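Local coordinates for protein phytochrome Response Regulator RcpA (PDB 1K68) that probably relays signals from a cyanobacterial phytochrome, as a CheY-like response regulator that is phosphorylated on an aspartate beside a bound magnesium ion and forms a homodimer, at residues V8-A13 against N64-D69; V89-S94 against C110-S115; A53-L58 against K84-V89; K4-E9 against V32-G37. All coordinates share one frame; numbering follows the deposited sequence. Where two conformers were deposited one is given.

Overall arrangement
All four contacts lie within one receiver domain, a five-stranded parallel sheet with helices on both faces. Interactions 1 and 4 start from the same strand, 4-8, and share Val8 and Glu9. Interaction 4 pairs it with edge strand 30-34. Interaction 3 follows interaction 4 along the chain and meets it where Asp57 and Leu58 join Lys4 and Phe6. Interaction 2 comes last and pairs strand 88-92 with the other edge strand, 110-113. The centres of interactions 1 and 2 are about 13 Å apart, bridged by Glu9 and Lys114. The centres of interactions 3 and 1 are about 18 Å apart. Interactions 1 and 2 thus gather at the phosphorylation site, while interaction 3 lies away from it.

Interaction 1 (V8-A13 against N64-D69); sequences VEDNKA and NLPKKD. With MG (magnesium ion), chain C.
The carboxylate of Asp10 has the ring of Pro66 over one face. Pro66 CD and CG both lie above it, and CG is 3.7 Å from Asp10 OD2. Beyond OD1 sits the magnesium ion, 2.3 Å from that oxygen. CG of Asp10 stands between its backbone N and carbonyl carbon (chi1 61°), and this turn swings the carboxylate to Pro66 and the metal. From the other segment the metal takes the backbone oxygen of Asn64, with Asn64 O at 2.6 Å from magnesium. The amide side chain of Asn64 is not a ligand. Water 1 is a further ligand, and the phosphorylated Asp62 helps complete the site.

Next to this polar site, Val8 and Leu65 cross at about a right angle. Val8 CG1 and Leu65 CD1 are only 3.3 Å apart, a tight fit. Leu65 CD2 continues the cover toward CA of Glu9.

Glu9 is buried and acts as a second-shell residue. Its OE1 accepts Asn11 N at 2.8 Å, on the anti side of the carboxylate, with an angle of 162° at the hydrogen. Asp10 N adds a weak bond to the same oxygen. OE2 forms a salt bridge with Lys114. An alanine in place of Glu9 would probably leave Lys114 without this carboxylate partner and let the loop that carries Asp10 move more freely.

Two neighbouring acidic residues, a magnesium ion and a phosphorylated aspartate together form the acidic pocket of CheY-like receiver domains.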
loop_
_atom_site.group_PDB
_atom_site.type_symbol
_atom_site.label_atom_id
_atom_site.label_comp_id
_atom_site.label_asym_id
_atom_site.label_seq_id
_atom_site.Cartn_x
_atom_site.Cartn_y
_atom_site.Cartn_z
ATOM N N VAL A 8 -4.987 15.440 3.787
ATOM C CA VAL A 8 -4.085 16.465 3.276
ATOM C C VAL A 8 -2.678 15.913 3.519
ATOM O O VAL A 8 -2.162 15.968 4.640
ATOM C CB VAL A 8 -4.267 17.802 4.025
ATOM C CG1 VAL A 8 -3.405 18.876 3.375
ATOM C CG2 VAL A 8 -5.738 18.220 4.015
ATOM N N GLU A 9 -2.076 15.377 2.457
ATOM C CA GLU A 9 -0.759 14.736 2.522
ATOM C C GLU A 9 -0.101 14.699 1.139
ATOM O O GLU A 9 -0.780 14.511 0.135
ATOM C CB GLU A 9 -0.949 13.308 3.031
ATOM C CG GLU A 9 0.242 12.390 2.863
ATOM C CD GLU A 9 1.372 12.745 3.792
ATOM O OE1 GLU A 9 2.421 13.212 3.299
ATOM O OE2 GLU A 9 1.203 12.560 5.018
ATOM N N ASP A 10 1.216 14.866 1.077
ATOM C CA ASP A 10 1.902 14.845 -0.220
ATOM C C ASP A 10 2.719 13.573 -0.489
ATOM O O ASP A 10 2.970 13.227 -1.640
ATOM C CB ASP A 10 2.801 16.078 -0.363
ATOM C CG ASP A 10 3.873 16.142 0.696
ATOM O OD1 ASP A 10 3.557 15.844 1.861
ATOM O OD2 ASP A 10 5.025 16.502 0.372
ATOM N N ASN A 11 3.122 12.875 0.568
ATOM C CA ASN A 11 3.906 11.650 0.422
ATOM C C ASN A 11 3.056 10.549 -0.225
ATOM O O ASN A 11 2.151 9.999 0.406
ATOM C CB ASN A 11 4.409 11.203 1.796
ATOM C CG ASN A 11 5.406 10.070 1.717
ATOM O OD1 ASN A 11 5.053 8.937 1.388
ATOM N ND2 ASN A 11 6.666 10.370 2.014
ATOM N N LYS A 12 3.344 10.236 -1.487
ATOM C CA LYS A 12 2.583 9.216 -2.201
ATOM C C LYS A 12 2.618 7.867 -1.508
ATOM O O LYS A 12 1.639 7.134 -1.535
ATOM C CB LYS A 12 3.081 9.090 -3.645
ATOM C CG LYS A 12 2.615 10.247 -4.526
ATOM C CD LYS A 12 3.248 10.247 -5.908
ATOM C CE LYS A 12 2.802 11.475 -6.697
ATOM N NZ LYS A 12 3.382 11.525 -8.068
ATOM N N ALA A 13 3.736 7.543 -0.874
ATOM C CA ALA A 13 3.846 6.272 -0.175
ATOM C C ALA A 13 2.838 6.235 0.967
ATOM O O ALA A 13 2.099 5.262 1.120
ATOM C CB ALA A 13 5.253 6.087 0.363
ATOM N N ASN A 64 4.241 18.887 7.312
ATOM C CA ASN A 64 5.202 19.396 6.332
ATOM C C ASN A 64 4.646 19.338 4.910
ATOM O O ASN A 64 5.016 18.470 4.114
ATOM C CB ASN A 64 6.514 18.602 6.426
ATOM C CG ASN A 64 7.622 19.171 5.531
ATOM O OD1 ASN A 64 8.793 18.858 5.709
ATOM N ND2 ASN A 64 7.247 19.997 4.564
ATOM N N LEU A 65 3.769 20.283 4.596
ATOM C CA LEU A 65 3.138 20.347 3.285
ATOM C C LEU A 65 3.704 21.435 2.385
ATOM O O LEU A 65 4.208 22.461 2.854
ATOM C CB LEU A 65 1.640 20.598 3.436
ATOM C CG LEU A 65 0.788 19.578 4.177
ATOM C CD1 LEU A 65 -0.569 20.183 4.471
ATOM C CD2 LEU A 65 0.647 18.323 3.346
ATOM N N PRO A 66 3.638 21.208 1.069
ATOM C CA PRO A 66 4.119 22.145 0.052
ATOM C C PRO A 66 3.142 23.313 -0.055
ATOM O O PRO A 66 1.943 23.154 0.214
ATOM C CB PRO A 66 4.113 21.301 -1.219
ATOM C CG PRO A 66 4.373 19.931 -0.712
ATOM C CD PRO A 66 3.473 19.865 0.492
ATOM N N LYS A 67 3.670 24.472 -0.448
ATOM C CA LYS A 67 2.887 25.688 -0.630
ATOM C C LYS A 67 2.463 26.323 0.692
ATOM O O LYS A 67 2.856 27.441 1.012
ATOM C CB LYS A 67 1.655 25.382 -1.482
ATOM C CG LYS A 67 1.980 24.831 -2.856
ATOM C CD LYS A 67 1.770 25.878 -3.935
ATOM C CE LYS A 67 0.675 25.444 -4.899
ATOM N NZ LYS A 67 0.455 26.441 -5.983
ATOM N N LYS A 68 1.655 25.603 1.455
ATOM C CA LYS A 68 1.168 26.092 2.735
ATOM C C LYS A 68 1.227 24.884 3.664
ATOM O O LYS A 68 0.622 23.850 3.371
ATOM C CB LYS A 68 -0.270 26.578 2.560
ATOM C CG LYS A 68 -0.876 27.244 3.761
ATOM C CD LYS A 68 -2.086 28.065 3.339
ATOM C CE LYS A 68 -2.322 29.226 4.305
ATOM N NZ LYS A 68 -3.452 30.098 3.887
ATOM N N ASP A 69 1.955 24.992 4.772
ATOM C CA ASP A 69 2.064 23.846 5.669
ATOM C C ASP A 69 0.847 23.593 6.537
ATOM O O ASP A 69 -0.042 24.436 6.665
ATOM C CB ASP A 69 3.327 23.932 6.554
ATOM C CG ASP A 69 3.298 25.090 7.539
ATOM O OD1 ASP A 69 2.198 25.498 7.967
ATOM O OD2 ASP A 69 4.385 25.578 7.911
HETATM MG MG MG C . 4.498 15.973 3.921
HETATM O O HOH W 1 6.162 15.192 2.299
#

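Interaction 2 (V89-S94 against C110-S115); sequences VVLSTS and CYITKS
Ser92 O is gripped by two groups of segment 110-115. Lys114 N donates a hydrogen bond to it at 2.7 Å from above the carbonyl plane, and Thr113 CA makes a C-H contact with it. Earlier along the parallel pair, Val90 N binds Cys110 O, Ile112 N binds Val90 O, and Ser92 N binds Ile112 O.

The Tyr111 ring reaches across to segment 89-94. Val90 CG1 lies over one ring face, 4.1 Å from the centroid, a CH-pi contact. At the ring edge, Tyr111 OH donates to Ser94 O at 2.9 Å. On the other face of the sheet, Leu91 CD1 meets Ile112 CG2 at 3.8 Å.

Lys114 has CG anti to its carbonyl carbon (chi1 -65°) and is extended beyond. The chain therefore passes over the Ser92 carbonyl, and its CD lies 3.6 Å from Thr93 CG2. NZ goes on to Glu9, Asp14 and the phosphoryl group on Asp62.

The phosphoryl group thus meets both segments, since Thr93 N also binds it. With Tyr111 bonded inward to the loop after Ser92, this is consistent with the phosphorylation-linked tyrosine switch of CheY-like receivers.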
loop_
_atom_site.group_PDB
_atom_site.type_symbol
_atom_site.label_atom_id
_atom_site.label_comp_id
_atom_site.label_asym_id
_atom_site.label_seq_id
_atom_site.Cartn_x
_atom_site.Cartn_y
_atom_site.Cartn_z
ATOM N N VAL A 89 -7.273 15.537 12.707
ATOM C CA VAL A 89 -6.302 14.648 13.324
ATOM C C VAL A 89 -4.984 14.853 12.597
ATOM O O VAL A 89 -4.842 14.496 11.421
ATOM C CB VAL A 89 -6.683 13.157 13.188
ATOM C CG1 VAL A 89 -5.517 12.287 13.665
ATOM C CG2 VAL A 89 -7.912 12.852 14.020
ATOM N N VAL A 90 -4.017 15.453 13.276
ATOM C CA VAL A 90 -2.724 15.640 12.646
ATOM C C VAL A 90 -2.020 14.288 12.689
ATOM O O VAL A 90 -1.943 13.656 13.744
ATOM C CB VAL A 90 -1.902 16.732 13.374
ATOM C CG1 VAL A 90 -0.403 16.589 13.058
ATOM C CG2 VAL A 90 -2.396 18.106 12.921
ATOM N N LEU A 91 -1.573 13.828 11.521
ATOM C CA LEU A 91 -0.856 12.561 11.370
ATOM C C LEU A 91 0.415 12.977 10.653
ATOM O O LEU A 91 0.399 13.298 9.463
ATOM C CB LEU A 91 -1.669 11.565 10.522
ATOM C CG LEU A 91 -1.036 10.212 10.173
ATOM C CD1 LEU A 91 -0.629 9.462 11.436
ATOM C CD2 LEU A 91 -2.029 9.394 9.366
ATOM N N SER A 92 1.522 12.975 11.387
ATOM C CA SER A 92 2.777 13.441 10.832
ATOM C C SER A 92 4.002 12.665 11.307
ATOM O O SER A 92 3.976 12.011 12.354
ATOM C CB SER A 92 2.921 14.930 11.198
ATOM O OG SER A 92 4.197 15.440 10.878
ATOM N N THR A 93 5.075 12.743 10.523
ATOM C CA THR A 93 6.331 12.082 10.865
ATOM C C THR A 93 7.001 12.888 11.971
ATOM O O THR A 93 7.857 12.382 12.691
ATOM C CB THR A 93 7.313 12.050 9.673
ATOM O OG1 THR A 93 7.443 13.372 9.134
ATOM C CG2 THR A 93 6.833 11.094 8.587
ATOM N N SER A 94 6.593 14.143 12.116
ATOM C CA SER A 94 7.201 14.999 13.127
ATOM C C SER A 94 6.989 14.626 14.587
ATOM O O SER A 94 5.866 14.443 15.052
ATOM C CB SER A 94 6.760 16.452 12.943
ATOM O OG SER A 94 7.265 17.247 14.009
ATOM N N CYS A 110 -6.513 15.920 17.779
ATOM C CA CYS A 110 -5.544 14.907 18.168
ATOM C C CYS A 110 -4.288 14.963 17.315
ATOM O O CYS A 110 -4.330 15.353 16.135
ATOM C CB CYS A 110 -6.165 13.512 18.051
ATOM S SG CYS A 110 -5.156 12.224 18.810
ATOM N N TYR A 111 -3.167 14.556 17.910
ATOM C CA TYR A 111 -1.885 14.545 17.207
ATOM C C TYR A 111 -1.322 13.127 17.227
ATOM O O TYR A 111 -1.227 12.496 18.284
ATOM C CB TYR A 111 -0.916 15.515 17.897
ATOM C CG TYR A 111 0.379 15.800 17.162
ATOM C CD1 TYR A 111 0.631 17.066 16.622
ATOM C CD2 TYR A 111 1.385 14.833 17.070
ATOM C CE1 TYR A 111 1.859 17.366 16.022
ATOM C CE2 TYR A 111 2.609 15.120 16.468
ATOM C CZ TYR A 111 2.840 16.389 15.953
ATOM O OH TYR A 111 4.060 16.693 15.399
ATOM N N ILE A 112 -0.955 12.618 16.056
ATOM C CA ILE A 112 -0.401 11.272 15.969
ATOM C C ILE A 112 0.858 11.283 15.116
ATOM O O ILE A 112 0.890 11.881 14.043
ATOM C CB ILE A 112 -1.414 10.277 15.352
ATOM C CG1 ILE A 112 -2.671 10.201 16.221
ATOM C CG2 ILE A 112 -0.773 8.898 15.230
ATOM C CD1 ILE A 112 -3.769 9.377 15.628
ATOM N N THR A 113 1.897 10.618 15.607
ATOM C CA THR A 113 3.152 10.544 14.878
ATOM C C THR A 113 3.167 9.279 14.042
ATOM O O THR A 113 2.802 8.203 14.519
ATOM C CB THR A 113 4.350 10.511 15.833
ATOM O OG1 THR A 113 4.231 9.373 16.693
ATOM C CG2 THR A 113 4.387 11.772 16.681
ATOM N N LYS A 114 3.589 9.407 12.791
ATOM C CA LYS A 114 3.651 8.261 11.904
ATOM C C LYS A 114 4.712 7.277 12.408
ATOM O O LYS A 114 5.844 7.667 12.697
ATOM C CB LYS A 114 3.985 8.731 10.489
ATOM C CG LYS A 114 2.913 9.616 9.850
ATOM C CD LYS A 114 3.365 10.079 8.476
ATOM C CE LYS A 114 2.282 10.872 7.779
ATOM N NZ LYS A 114 2.814 11.535 6.572
ATOM N N SER A 115 4.338 6.007 12.533
ATOM C CA SER A 115 5.274 4.981 13.004
ATOM C C SER A 115 6.402 4.810 11.991
ATOM O O SER A 115 6.261 5.168 10.816
ATOM C CB SER A 115 4.567 3.630 13.161
ATOM O OG SER A 115 3.334 3.748 13.845
#

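Interaction 3 (A53-L58 against K84-V89); sequences ASRPDL and KRIPVV
Ile86 holds CG1 anti to its carbonyl carbon (chi1 -56°), and the branch runs out to Arg55. Arg55 starts extended, with CG anti to its N (chi1 -174°), and bends only at chi3. Its aliphatic part therefore passes obliquely across the isoleucine tip. Ile86 CD1 touches Arg55 CG at 3.6 Å, and Arg55 CD follows close by. The other branch, Ile86 CG2, rests against the backbone, 3.7 Å from Pro56 O.

Pro87 continues the contact. Its ring atom CD lies 3.5 Å from Asp57 O. Leu58 meets Pro87 at about a right angle: Leu58 CD1 is 4.0 Å from Pro87 CB and also lies near the proline carbonyl oxygen. The same methyl reaches on to CG2 of Val89, a looser touch at 4.2 Å from Leu58 CD1. No hydrogen bond joins the two segments; side-chain carbons meet each other and backbone carbonyl oxygens.

An alanine at Ile86 would probably open a gap beside Pro56 and leave the aliphatic part of Arg55 without the support that CD1 gives it.

The two segments lead into neighbouring strands 58-60 and 88-92. Trp132 of helix 118-135 packs against Leu58, Pro87 and Val89. Leu44 of helix 37-44 packs against Pro56. On the other flank, Asp57 bonds Lys4 at the start of strand 4-8, which ties this end of the sheet together.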
loop_
_atom_site.group_PDB
_atom_site.type_symbol
_atom_site.label_atom_id
_atom_site.label_comp_id
_atom_site.label_asym_id
_atom_site.label_seq_id
_atom_site.Cartn_x
_atom_site.Cartn_y
_atom_site.Cartn_z
ATOM N N ALA A 53 -17.981 20.561 -3.609
ATOM C CA ALA A 53 -17.348 19.531 -2.786
ATOM C C ALA A 53 -17.944 19.594 -1.377
ATOM O O ALA A 53 -17.796 20.595 -0.676
ATOM C CB ALA A 53 -15.846 19.756 -2.737
ATOM N N SER A 54 -18.621 18.527 -0.966
ATOM C CA SER A 54 -19.249 18.486 0.351
ATOM C C SER A 54 -18.227 18.506 1.482
ATOM O O SER A 54 -17.080 18.087 1.313
ATOM C CB SER A 54 -20.146 17.254 0.477
ATOM O OG SER A 54 -19.421 16.068 0.219
ATOM N N ARG A 55 -18.661 18.999 2.636
ATOM C CA ARG A 55 -17.805 19.111 3.812
ATOM C C ARG A 55 -17.355 17.754 4.334
ATOM O O ARG A 55 -18.154 16.842 4.487
ATOM C CB ARG A 55 -18.552 19.861 4.918
ATOM C CG ARG A 55 -17.728 20.177 6.159
ATOM C CD ARG A 55 -18.617 20.743 7.247
ATOM N NE ARG A 55 -19.389 21.879 6.752
ATOM C CZ ARG A 55 -20.449 22.393 7.368
ATOM N NH1 ARG A 55 -20.871 21.875 8.515
ATOM N NH2 ARG A 55 -21.096 23.420 6.830
ATOM N N PRO A 56 -16.055 17.600 4.613
ATOM C CA PRO A 56 -15.607 16.302 5.125
ATOM C C PRO A 56 -16.046 16.104 6.573
ATOM O O PRO A 56 -16.287 17.070 7.298
ATOM C CB PRO A 56 -14.090 16.386 4.986
ATOM C CG PRO A 56 -13.822 17.835 5.184
ATOM C CD PRO A 56 -14.914 18.493 4.367
ATOM N N ASP A 57 -16.156 14.854 6.995
ATOM C CA ASP A 57 -16.549 14.573 8.362
ATOM C C ASP A 57 -15.313 14.461 9.233
ATOM O O ASP A 57 -15.388 14.647 10.440
ATOM C CB ASP A 57 -17.343 13.272 8.433
ATOM C CG ASP A 57 -18.619 13.339 7.638
ATOM O OD1 ASP A 57 -18.702 12.672 6.583
ATOM O OD2 ASP A 57 -19.529 14.078 8.064
ATOM N N LEU A 58 -14.178 14.162 8.607
ATOM C CA LEU A 58 -12.918 14.014 9.324
ATOM C C LEU A 58 -11.735 14.461 8.473
ATOM O O LEU A 58 -11.629 14.098 7.304
ATOM C CB LEU A 58 -12.714 12.559 9.714
ATOM C CG LEU A 58 -11.405 12.236 10.432
ATOM C CD1 LEU A 58 -11.488 12.717 11.861
ATOM C CD2 LEU A 58 -11.170 10.742 10.404
ATOM N N LYS A 84 -14.168 25.138 12.112
ATOM C CA LYS A 84 -13.572 24.755 13.383
ATOM C C LYS A 84 -14.188 23.536 14.055
ATOM O O LYS A 84 -13.555 22.917 14.911
ATOM C CB LYS A 84 -13.582 25.936 14.348
ATOM C CG LYS A 84 -14.931 26.287 14.922
ATOM C CD LYS A 84 -14.780 27.444 15.897
ATOM C CE LYS A 84 -16.109 27.846 16.491
ATOM N NZ LYS A 84 -15.985 29.082 17.307
ATOM N N ARG A 85 -15.412 23.180 13.679
ATOM C CA ARG A 85 -16.051 22.020 14.292
ATOM C C ARG A 85 -15.641 20.708 13.635
ATOM O O ARG A 85 -15.877 19.637 14.189
ATOM C CB ARG A 85 -17.579 22.158 14.274
ATOM C CG ARG A 85 -18.132 23.143 15.308
ATOM C CD ARG A 85 -19.653 23.216 15.224
ATOM N NE ARG A 85 -20.089 23.593 13.881
ATOM C CZ ARG A 85 -19.878 24.786 13.330
ATOM N NH1 ARG A 85 -19.240 25.734 14.007
ATOM N NH2 ARG A 85 -20.288 25.029 12.091
ATOM N N ILE A 86 -15.031 20.787 12.458
ATOM C CA ILE A 86 -14.598 19.581 11.770
ATOM C C ILE A 86 -13.414 18.992 12.528
ATOM O O ILE A 86 -12.422 19.671 12.767
ATOM C CB ILE A 86 -14.140 19.865 10.330
ATOM C CG1 ILE A 86 -15.252 20.573 9.540
ATOM C CG2 ILE A 86 -13.780 18.557 9.653
ATOM C CD1 ILE A 86 -14.831 21.000 8.149
ATOM N N PRO A 87 -13.513 17.722 12.930
ATOM C CA PRO A 87 -12.395 17.118 13.656
ATOM C C PRO A 87 -11.146 17.006 12.790
ATOM O O PRO A 87 -11.192 16.499 11.663
ATOM C CB PRO A 87 -12.938 15.757 14.054
ATOM C CG PRO A 87 -14.402 16.020 14.225
ATOM C CD PRO A 87 -14.722 16.890 13.035
ATOM N N VAL A 88 -10.032 17.504 13.314
ATOM C CA VAL A 88 -8.767 17.432 12.603
ATOM C C VAL A 88 -7.819 16.541 13.383
ATOM O O VAL A 88 -7.602 16.751 14.579
ATOM C CB VAL A 88 -8.096 18.824 12.450
ATOM C CG1 VAL A 88 -6.695 18.675 11.809
ATOM C CG2 VAL A 88 -8.953 19.725 11.581
ATOM N N VAL A 89 -7.273 15.537 12.707
ATOM C CA VAL A 89 -6.302 14.648 13.324
ATOM C C VAL A 89 -4.984 14.853 12.597
ATOM O O VAL A 89 -4.842 14.496 11.421
ATOM C CB VAL A 89 -6.683 13.157 13.188
ATOM C CG1 VAL A 89 -5.517 12.287 13.665
ATOM C CG2 VAL A 89 -7.912 12.852 14.020
#

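Interaction 4 (K4-E9 against V32-G37); sequences KIFLVE and VTVRDG
Phe6 and Val34 meet at about a right angle, with the far end of the ring against the valine methyls. Val34 CG2 occupies the place between its backbone N and carbonyl carbon (chi1 -69° for CG1). It approaches Phe6 CZ to 3.3 Å, a close contact, and Val34 CG1 lies near Phe6 CE1. Val32, the bridge partner of Phe6 on the same face, comes to the ring obliquely, with its CG1 at 4.0 Å from Phe6 CD1. Val8 adds its CG2 to that of Val34 on this face.

The opposite face carries Leu7 and Thr33. They lie side by side and point the same way, with Leu7 CD2 at 3.8 Å from Thr33 OG1. Beyond the strands, Arg35 puts its aliphatic base against the backbone of Glu9: Arg35 CG is 3.7 Å from Glu9 O.

Four parallel-sheet hydrogen bonds hold the backbones together. The first, Val32 N to Ile5 O, is 2.9 Å long. The last, Glu9 N to Val34 O, is 3.2 Å.

The pair belongs to a beta-alpha-beta unit in which helix 12-23 connects strand 4-8 to edge strand 30-34. That helix covers Leu7 through Ile18. Helix 37-44 covers the other face, where Tyr43 stacks on Phe6 and Ala40 touches Val8. Strand 58-60 flanks strand 4-8 on its other side, bonded through Phe6.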
loop_
_atom_site.group_PDB
_atom_site.type_symbol
_atom_site.label_atom_id
_atom_site.label_comp_id
_atom_site.label_asym_id
_atom_site.label_seq_id
_atom_site.Cartn_x
_atom_site.Cartn_y
_atom_site.Cartn_z
ATOM N N LYS A 4 -17.198 11.226 4.813
ATOM C CA LYS A 4 -16.086 11.637 3.966
ATOM C C LYS A 4 -14.855 11.997 4.793
ATOM O O LYS A 4 -14.952 12.705 5.789
ATOM C CB LYS A 4 -16.452 12.846 3.101
ATOM C CG LYS A 4 -15.254 13.339 2.275
ATOM C CD LYS A 4 -15.500 14.661 1.573
ATOM C CE LYS A 4 -16.401 14.510 0.362
ATOM N NZ LYS A 4 -16.488 15.800 -0.381
ATOM N N ILE A 5 -13.701 11.507 4.355
ATOM C CA ILE A 5 -12.440 11.773 5.023
ATOM C C ILE A 5 -11.563 12.581 4.078
ATOM O O ILE A 5 -11.352 12.194 2.924
ATOM C CB ILE A 5 -11.731 10.462 5.382
ATOM C CG1 ILE A 5 -12.626 9.641 6.298
ATOM C CG2 ILE A 5 -10.415 10.748 6.065
ATOM C CD1 ILE A 5 -12.142 8.233 6.478
ATOM N N PHE A 6 -11.075 13.715 4.571
ATOM C CA PHE A 6 -10.223 14.602 3.787
ATOM C C PHE A 6 -8.780 14.427 4.265
ATOM O O PHE A 6 -8.437 14.783 5.394
ATOM C CB PHE A 6 -10.694 16.050 3.976
ATOM C CG PHE A 6 -10.097 17.025 3.005
ATOM C CD1 PHE A 6 -10.202 16.819 1.630
ATOM C CD2 PHE A 6 -9.469 18.176 3.462
ATOM C CE1 PHE A 6 -9.695 17.751 0.731
ATOM C CE2 PHE A 6 -8.957 19.117 2.569
ATOM C CZ PHE A 6 -9.070 18.907 1.200
ATOM N N LEU A 7 -7.955 13.852 3.399
ATOM C CA LEU A 7 -6.556 13.603 3.694
ATOM C C LEU A 7 -5.686 14.631 2.991
ATOM O O LEU A 7 -5.674 14.702 1.757
ATOM C CB LEU A 7 -6.169 12.196 3.227
ATOM C CG LEU A 7 -4.690 11.783 3.226
ATOM C CD1 LEU A 7 -4.121 11.777 4.649
ATOM C CD2 LEU A 7 -4.572 10.396 2.611
ATOM N N VAL A 8 -4.987 15.440 3.787
ATOM C CA VAL A 8 -4.085 16.465 3.276
ATOM C C VAL A 8 -2.678 15.913 3.519
ATOM O O VAL A 8 -2.162 15.968 4.640
ATOM C CB VAL A 8 -4.267 17.802 4.025
ATOM C CG1 VAL A 8 -3.405 18.876 3.375
ATOM C CG2 VAL A 8 -5.738 18.220 4.015
ATOM N N GLU A 9 -2.076 15.377 2.457
ATOM C CA GLU A 9 -0.759 14.736 2.522
ATOM C C GLU A 9 -0.101 14.699 1.139
ATOM O O GLU A 9 -0.780 14.511 0.135
ATOM C CB GLU A 9 -0.949 13.308 3.031
ATOM C CG GLU A 9 0.242 12.390 2.863
ATOM C CD GLU A 9 1.372 12.745 3.792
ATOM O OE1 GLU A 9 2.421 13.212 3.299
ATOM O OE2 GLU A 9 1.203 12.560 5.018
ATOM N N VAL A 32 -11.036 11.691 0.090
ATOM C CA VAL A 32 -10.603 12.685 -0.872
ATOM C C VAL A 32 -9.244 13.176 -0.422
ATOM O O VAL A 32 -9.073 13.620 0.711
ATOM C CB VAL A 32 -11.592 13.850 -0.952
ATOM C CG1 VAL A 32 -11.021 14.957 -1.817
ATOM C CG2 VAL A 32 -12.902 13.355 -1.542
ATOM N N THR A 33 -8.275 13.092 -1.321
ATOM C CA THR A 33 -6.908 13.472 -1.016
ATOM C C THR A 33 -6.397 14.657 -1.825
ATOM O O THR A 33 -6.487 14.652 -3.050
ATOM C CB THR A 33 -5.960 12.274 -1.285
ATOM O OG1 THR A 33 -6.450 11.104 -0.611
ATOM C CG2 THR A 33 -4.544 12.579 -0.811
ATOM N N VAL A 34 -5.888 15.679 -1.136
ATOM C CA VAL A 34 -5.285 16.832 -1.803
ATOM C C VAL A 34 -3.849 16.836 -1.296
ATOM O O VAL A 34 -3.585 16.401 -0.167
ATOM C CB VAL A 34 -5.973 18.176 -1.466
ATOM C CG1 VAL A 34 -7.357 18.213 -2.087
ATOM C CG2 VAL A 34 -6.035 18.378 0.032
ATOM N N ARG A 35 -2.930 17.343 -2.110
ATOM C CA ARG A 35 -1.511 17.302 -1.766
ATOM C C ARG A 35 -0.765 18.538 -1.285
ATOM O O ARG A 35 0.456 18.505 -1.163
ATOM C CB ARG A 35 -0.766 16.671 -2.938
ATOM C CG ARG A 35 -1.431 15.373 -3.379
ATOM C CD ARG A 35 -0.934 14.874 -4.719
ATOM N NE ARG A 35 -0.051 13.726 -4.572
ATOM C CZ ARG A 35 1.097 13.753 -3.907
ATOM N NH1 ARG A 35 1.508 14.869 -3.324
ATOM N NH2 ARG A 35 1.839 12.662 -3.827
ATOM N N ASP A 36 -1.469 19.628 -1.019
ATOM C CA ASP A 36 -0.798 20.816 -0.491
ATOM C C ASP A 36 -1.764 21.652 0.337
ATOM O O ASP A 36 -2.976 21.516 0.208
ATOM C CB ASP A 36 -0.179 21.666 -1.607
ATOM C CG ASP A 36 -1.216 22.345 -2.473
ATOM O OD1 ASP A 36 -1.411 21.902 -3.625
ATOM O OD2 ASP A 36 -1.833 23.317 -1.996
ATOM N N GLY A 37 -1.215 22.505 1.192
ATOM C CA GLY A 37 -2.041 23.335 2.048
ATOM C C GLY A 37 -2.997 24.232 1.289
ATOM O O GLY A 37 -4.138 24.429 1.711
#